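Local coordinates for EF-P arginine 32 rhamnosyl-transferase (Pseudomonas putida KT2440, PDB 5NV8), which belongs to the EarP family of rhamnosyltransferases, enzymes built on the two-domain, Rossmann-like GT-B glycosyltransferase fold, at residues P209-G212 against N213-A217. Residues are numbered along the deposited sequence; the frame is centred on the assembly and turned at random.
Sequences PQLG and NWLDA
Gln210 bends sharply at chi2 (-101°), and Asn213 has CG anti to its carbonyl carbon and beside its own backbone N (chi1 -70°), which brings the two amides together on one flank of the first helical turn. Asn213 ND2 gives a hydrogen bond of 3.1 Å to Gln210 OE1. The acceptor lies close to the plane of the Asn213 amide, but the donor sits well above the Gln210 carbonyl plane, nearly square to the C=O bond and off its lone pairs. The two amide planes stand 73° apart.

Gln210 is also the N-cap residue of helix 211-220: its backbone O accepts Trp214 N at 3.2 Å, opening the i to i+4 series, while its side chain bonds outside that helix's backbone. Leu215 N continues the series to Leu211 O at 3.0 Å, and Asp216 N follows to Gly212 O, also at 3.0 Å. One turn apart, Leu211 and Leu215 touch obliquely, CG of the first against CD1 of the second at 3.7 Å. Asp216 OD2 sits 3.1 Å from Gly212 O, a meeting of two acceptors, while its OD1 takes the indole N-H of Trp241.

In the beta-alpha-beta unit 199-203, 211-220, 225-230, this helix start places the two leucines against strand 199-203 and helix 235-242, and the amides toward helix 347-355. Met347 N, the main partner of Gln210 OE1, ties the N-cap residue to that helix; together with the Asn213 bond and a weak one from NE2 to Asp344 OD1, it should fix the rotation of the buried amide.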
loop_
_atom_site.group_PDB
_atom_site.type_symbol
_atom_site.label_atom_id
_atom_site.label_comp_id
_atom_site.label_asym_id
_atom_site.label_seq_id
_atom_site.Cartn_x
_atom_site.Cartn_y
_atom_site.Cartn_z
ATOM N N PRO A 209 2.676 -0.014 18.926
ATOM C CA PRO A 209 3.047 -0.528 20.253
ATOM C C PRO A 209 2.938 -2.042 20.360
ATOM O O PRO A 209 3.132 -2.605 21.442
ATOM C CB PRO A 209 2.055 0.178 21.188
ATOM C CG PRO A 209 0.880 0.494 20.323
ATOM C CD PRO A 209 1.443 0.791 18.962
ATOM N N GLN A 210 2.633 -2.715 19.248
ATOM C CA GLN A 210 2.499 -4.165 19.235
ATOM C C GLN A 210 3.496 -4.844 18.308
ATOM O O GLN A 210 3.365 -6.048 18.056
ATOM C CB GLN A 210 1.071 -4.565 18.857
ATOM C CG GLN A 210 0.148 -4.557 20.051
ATOM C CD GLN A 210 -0.113 -5.943 20.599
ATOM O OE1 GLN A 210 0.417 -6.935 20.097
ATOM N NE2 GLN A 210 -0.888 -6.012 21.672
ATOM N N LEU A 211 4.490 -4.112 17.799
ATOM C CA LEU A 211 5.507 -4.730 16.955
ATOM C C LEU A 211 6.256 -5.824 17.706
ATOM O O LEU A 211 6.535 -6.891 17.148
ATOM C CB LEU A 211 6.480 -3.668 16.442
ATOM C CG LEU A 211 7.739 -4.169 15.731
ATOM C CD1 LEU A 211 7.466 -4.447 14.258
ATOM C CD2 LEU A 211 8.872 -3.168 15.889
ATOM N N GLY A 212 6.572 -5.582 18.981
ATOM C CA GLY A 212 7.320 -6.564 19.749
ATOM C C GLY A 212 6.587 -7.884 19.900
ATOM O O GLY A 212 7.194 -8.954 19.809
ATOM N N ASN A 213 5.274 -7.828 20.135
ATOM C CA ASN A 213 4.504 -9.058 20.293
ATOM C C ASN A 213 4.427 -9.837 18.984
ATOM O O ASN A 213 4.436 -11.073 18.992
ATOM C CB ASN A 213 3.101 -8.741 20.814
ATOM C CG ASN A 213 3.107 -8.255 22.255
ATOM O OD1 ASN A 213 4.041 -8.526 23.012
ATOM N ND2 ASN A 213 2.059 -7.536 22.640
ATOM N N TRP A 214 4.357 -9.133 17.851
ATOM C CA TRP A 214 4.300 -9.814 16.560
ATOM C C TRP A 214 5.629 -10.484 16.233
ATOM O O TRP A 214 5.662 -11.648 15.818
ATOM C CB TRP A 214 3.916 -8.825 15.459
ATOM C CG TRP A 214 3.461 -9.490 14.198
ATOM C CD1 TRP A 214 3.002 -10.766 14.065
ATOM C CD2 TRP A 214 3.423 -8.911 12.888
ATOM N NE1 TRP A 214 2.679 -11.019 12.756
ATOM C CE2 TRP A 214 2.928 -9.896 12.012
ATOM C CE3 TRP A 214 3.757 -7.656 12.372
ATOM C CZ2 TRP A 214 2.757 -9.666 10.649
ATOM C CZ3 TRP A 214 3.588 -7.429 11.018
ATOM C CH2 TRP A 214 3.094 -8.430 10.172
ATOM N N LEU A 215 6.736 -9.758 16.407
ATOM C CA LEU A 215 8.046 -10.337 16.130
ATOM C C LEU A 215 8.368 -11.483 17.080
ATOM O O LEU A 215 9.102 -12.404 16.707
ATOM C CB LEU A 215 9.127 -9.260 16.209
ATOM C CG LEU A 215 8.914 -7.991 15.382
ATOM C CD1 LEU A 215 10.103 -7.052 15.548
ATOM C CD2 LEU A 215 8.679 -8.315 13.916
ATOM N N ASP A 216 7.839 -11.446 18.306
ATOM C CA ASP A 216 7.982 -12.591 19.198
ATOM C C ASP A 216 7.208 -13.793 18.668
ATOM O O ASP A 216 7.653 -14.938 18.811
ATOM C CB ASP A 216 7.509 -12.230 20.607
ATOM C CG ASP A 216 8.463 -11.293 21.322
ATOM O OD1 ASP A 216 9.650 -11.238 20.938
ATOM O OD2 ASP A 216 8.026 -10.614 22.277
ATOM N N ALA A 217 6.051 -13.550 18.051
ATOM C CA ALA A 217 5.276 -14.644 17.473
ATOM C C ALA A 217 5.993 -15.257 16.277
ATOM O O ALA A 217 6.058 -16.485 16.149
ATOM C CB ALA A 217 3.886 -14.145 17.074
#